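PDB 6AVJ: CDGSH iron-sulfur domain-containing protein 3, mitochondrial from Homo sapiens, which can hand its [2Fe-2S] clusters to the apoferrodoxins FDX1 and FDX2 and helps keep mitochondrial iron and reactive oxygen species at normal levels. Local coordinates for residues Tyr22-Cys27 / Ala61-Lys66. The protein carries 2 engineered substitutions. Residues are numbered along the deposited sequence; the frame is centred on the assembly and turned at random.
With FES (Fe2/s2 (inorganic) cluster), chain E; FES (Fe2/s2 (inorganic) cluster), chain D.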
ATOM      1  N   TYR A  22       3.419  11.891   2.792  1.00 14.05           N
ATOM      2  CA  TYR A  22       3.640  10.595   2.177  1.00 11.80           C
ATOM      3  C   TYR A  22       2.467  10.295   1.253  1.00 11.33           C
ATOM      4  O   TYR A  22       1.364  10.827   1.448  1.00 13.21           O
ATOM      5  CB  TYR A  22       3.775   9.482   3.237  1.00 14.23           C
ATOM      6  CG  TYR A  22       4.970   9.652   4.168  1.00 13.04           C
ATOM      7  CD1 TYR A  22       4.884  10.431   5.327  1.00 11.69           C
ATOM      8  CD2 TYR A  22       6.200   9.096   3.851  1.00 14.90           C
ATOM      9  CE1 TYR A  22       5.995  10.622   6.158  1.00 14.98           C
ATOM     10  CE2 TYR A  22       7.320   9.264   4.704  1.00 17.22           C
ATOM     11  CZ  TYR A  22       7.199  10.024   5.847  1.00 16.13           C
ATOM     12  OH  TYR A  22       8.301  10.203   6.664  1.00 14.39           O
ATOM     13  N   ARG A  23       2.710   9.401   0.277  1.00 11.50           N
ATOM     14  CA  ARG A  23       1.699   8.992  -0.725  1.00 11.04           C
ATOM     15  C   ARG A  23       1.694   7.471  -0.806  1.00  9.03           C
ATOM     16  O   ARG A  23       2.580   6.866  -1.417  1.00 11.28           O
ATOM     17  CB  ARG A  23       1.968   9.618  -2.079  1.00 13.49           C
ATOM     18  CG  ARG A  23       1.690  11.155  -2.091  1.00 18.94           C
ATOM     19  CD  ARG A  23       2.140  11.829  -3.353  1.00 20.57           C
ATOM     20  NE  ARG A  23       1.737  13.242  -3.348  1.00 24.63           N
ATOM     21  CZ  ARG A  23       2.373  14.209  -2.687  1.00 26.27           C
ATOM     22  NH1 ARG A  23       3.467  13.944  -1.981  1.00 22.03           N
ATOM     23  NH2 ARG A  23       1.925  15.461  -2.735  1.00 32.79           N
ATOM     24  N   TRP A  24       0.738   6.860  -0.125  1.00  8.91           N
ATOM     25  CA  TRP A  24       0.686   5.405  -0.044  1.00 11.22           C
ATOM     26  C   TRP A  24       0.154   4.806  -1.341  1.00 10.70           C
ATOM     27  O   TRP A  24      -0.852   5.264  -1.879  1.00  9.79           O
ATOM     28  CB  TRP A  24      -0.216   4.969   1.085  1.00  8.48           C
ATOM     29  CG  TRP A  24      -0.424   3.461   1.219  1.00  6.75           C
ATOM     30  CD1 TRP A  24       0.516   2.554   1.549  1.00 10.40           C
ATOM     31  CD2 TRP A  24      -1.652   2.744   1.102  1.00  8.55           C
ATOM     32  NE1 TRP A  24      -0.035   1.302   1.643  1.00  9.73           N
ATOM     33  CE2 TRP A  24      -1.379   1.400   1.383  1.00  8.99           C
ATOM     34  CE3 TRP A  24      -2.974   3.115   0.840  1.00  8.97           C
ATOM     35  CZ2 TRP A  24      -2.376   0.407   1.315  1.00 10.77           C
ATOM     36  CZ3 TRP A  24      -3.947   2.159   0.804  1.00 12.38           C
ATOM     37  CH2 TRP A  24      -3.647   0.810   1.027  1.00 10.29           C
ATOM     38  N   CYS A  25       0.791   3.751  -1.824  1.00 10.85           N
ATOM     39  CA  CYS A  25       0.308   3.171  -3.069  1.00  9.14           C
ATOM     40  C   CYS A  25      -0.970   2.384  -2.784  1.00 11.31           C
ATOM     41  O   CYS A  25      -0.971   1.424  -2.001  1.00  9.39           O
ATOM     42  CB  CYS A  25       1.388   2.302  -3.727  1.00 13.28           C
ATOM     43  SG  CYS A  25       0.779   1.312  -5.117  1.00  9.56           S
ATOM     44  N   VAL A  26      -2.066   2.798  -3.420  1.00  9.22           N
ATOM     45  CA  VAL A  26      -3.325   2.081  -3.246  1.00 10.70           C
ATOM     46  C   VAL A  26      -3.526   1.002  -4.305  1.00 10.82           C
ATOM     47  O   VAL A  26      -4.372   0.110  -4.110  1.00 10.99           O
ATOM     48  CB  VAL A  26      -4.525   3.045  -3.288  1.00 12.35           C
ATOM     49  CG1 VAL A  26      -4.323   4.237  -2.363  1.00 13.42           C
ATOM     50  CG2 VAL A  26      -4.805   3.508  -4.725  1.00 12.14           C
ATOM     51  N   CYS A  27      -2.839   1.096  -5.440  1.00  9.72           N
ATOM     52  CA  CYS A  27      -3.162   0.285  -6.614  1.00 12.34           C
ATOM     53  C   CYS A  27      -2.394  -1.035  -6.688  1.00 12.95           C
ATOM     54  O   CYS A  27      -2.798  -1.928  -7.455  1.00 12.26           O
ATOM     55  CB  CYS A  27      -2.928   1.096  -7.912  1.00 14.36           C
ATOM     56  SG  CYS A  27      -1.126   1.321  -8.308  1.00 11.45           S
ATOM     57  N   ALA A  61       3.919   0.125  10.166  1.00 10.14           N
ATOM     58  CA  ALA A  61       3.887  -0.945   9.150  1.00 11.72           C
ATOM     59  C   ALA A  61       2.833  -0.575   8.117  1.00  9.08           C
ATOM     60  O   ALA A  61       1.655  -0.447   8.460  1.00 10.40           O
ATOM     61  CB  ALA A  61       3.560  -2.287   9.784  1.00 17.43           C
ATOM     62  N   LEU A  62       3.262  -0.322   6.878  1.00 12.61           N
ATOM     63  CA  LEU A  62       2.343   0.058   5.802  1.00 12.19           C
ATOM     64  C   LEU A  62       1.940  -1.141   4.949  1.00 11.35           C
ATOM     65  O   LEU A  62       2.744  -2.024   4.663  1.00 10.93           O
ATOM     66  CB  LEU A  62       2.960   1.154   4.918  1.00  9.30           C
ATOM     67  CG  LEU A  62       3.195   2.482   5.697  1.00  9.04           C
ATOM     68  CD1 LEU A  62       3.800   3.568   4.884  1.00 10.71           C
ATOM     69  CD2 LEU A  62       1.964   2.938   6.458  1.00 13.91           C
ATOM     70  N   CYS A  63       0.691  -1.131   4.501  1.00 10.24           N
ATOM     71  CA  CYS A  63       0.112  -2.290   3.839  1.00  9.05           C
ATOM     72  C   CYS A  63       0.604  -2.385   2.398  1.00  8.49           C
ATOM     73  O   CYS A  63       0.613  -1.384   1.645  1.00  9.00           O
ATOM     74  CB  CYS A  63      -1.419  -2.176   3.885  1.00  8.37           C
ATOM     75  SG  CYS A  63      -2.281  -3.421   2.926  1.00  7.89           S
ATOM     76  N   THR A  64       1.018  -3.592   2.028  1.00  7.90           N
ATOM     77  CA  THR A  64       1.451  -3.935   0.681  1.00 13.65           C
ATOM     78  C   THR A  64       0.480  -4.878  -0.032  1.00 13.47           C
ATOM     79  O   THR A  64       0.456  -4.897  -1.268  1.00 12.04           O
ATOM     80  CB  THR A  64       2.824  -4.619   0.725  1.00 11.26           C
ATOM     81  OG1 THR A  64       2.716  -5.759   1.593  1.00 11.15           O
ATOM     82  CG2 THR A  64       3.923  -3.695   1.239  1.00 10.52           C
ATOM     83  N   CYS A  65      -0.285  -5.685   0.705  1.00  9.76           N
ATOM     84  CA  CYS A  65      -1.295  -6.555   0.053  1.00  9.85           C
ATOM     85  C   CYS A  65      -2.480  -5.781  -0.495  1.00 10.36           C
ATOM     86  O   CYS A  65      -3.225  -6.317  -1.341  1.00  9.90           O
ATOM     87  CB  CYS A  65      -1.800  -7.613   1.016  1.00  8.85           C
ATOM     88  SG  CYS A  65      -2.945  -6.967   2.339  1.00  9.41           S
ATOM     89  N   LYS A  66      -2.626  -4.521  -0.072  1.00 10.41           N
ATOM     90  CA  LYS A  66      -3.623  -3.526  -0.425  1.00 10.27           C
ATOM     91  C   LYS A  66      -5.034  -3.892   0.029  1.00 15.76           C
ATOM     92  O   LYS A  66      -5.989  -3.193  -0.331  1.00 13.14           O
ATOM     93  CB  LYS A  66      -3.614  -3.196  -1.929  1.00 10.99           C
ATOM     94  CG  LYS A  66      -2.203  -2.832  -2.488  1.00 12.79           C
ATOM     95  CD  LYS A  66      -1.468  -1.843  -1.587  1.00 10.89           C
ATOM     96  CE  LYS A  66      -0.086  -1.493  -2.115  1.00 10.84           C
ATOM     97  NZ  LYS A  66       0.656  -0.621  -1.118  1.00  8.16           N
TER
HETATM   98 FE1  FES E 202      -0.863  -6.322   6.290  1.00 10.84          FE
HETATM   99 FE2  FES E 202      -1.951  -5.471   3.886  1.00 10.85          FE
HETATM  100  S1  FES E 202       0.172  -5.938   4.355  1.00 10.82           S
HETATM  101  S2  FES E 202      -2.952  -5.779   5.831  1.00 10.04           S
HETATM  102 FE1  FES D 201       0.504   5.393  -7.408  1.00 13.79          FE
HETATM  103 FE2  FES D 201       0.086   2.791  -6.810  1.00 13.51          FE
HETATM  104  S1  FES D 201      -1.142   4.481  -6.173  1.00 12.13           S
HETATM  105  S2  FES D 201       1.747   3.649  -7.964  1.00 11.52           S
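Cys63 O is gripped by two donors, Trp24 NE1 at 2.8 Å from across the contact and Lys66 NZ at 2.9 Å from its own segment. Each lies in the carbonyl plane on a lone pair, and the oxygen sits at the edge of the indole, 10° out of the ring plane, although the N-H...O angle is 148°, short of straight. With chi1 at 176°, the indole swings anti to its own backbone N and reaches to 61-66, where its CZ2 packs 3.8 Å from Cys63 CB and CD1 rests more loosely on Leu62 CB. The Lys66 chain bends at chi2 and runs straight, sliding past the indole in the opposite direction and bringing NZ 2.8 Å from Cys25 O, off that carbonyl's plane. Gln33 OE1 also accepts from the same ammonium. This is the core of a monomeric NEET fold, in which two CDGSH-type motifs each hold a [2Fe-2S] cluster. Cys25 and Cys27 bind one iron of the first cluster, Cys63 and Cys65 one iron of the second, and Cys36 and Cys74 are further ligands. Engineered Cys40 and Cys78 sit at the ligand position where the motif has its histidine. Both carbonyls held by Lys66 belong to cluster-ligating cysteines, one from each motif. A methionine in its place would probably leave Cys25 O without its partner across the contact and Cys63 O with the indole N-H alone of its two donors. Val26 CA lies 4.0 Å above one face of the indole, toward the rim, and Pro71, Pro72, Leu50 and Phe52 touch Trp24.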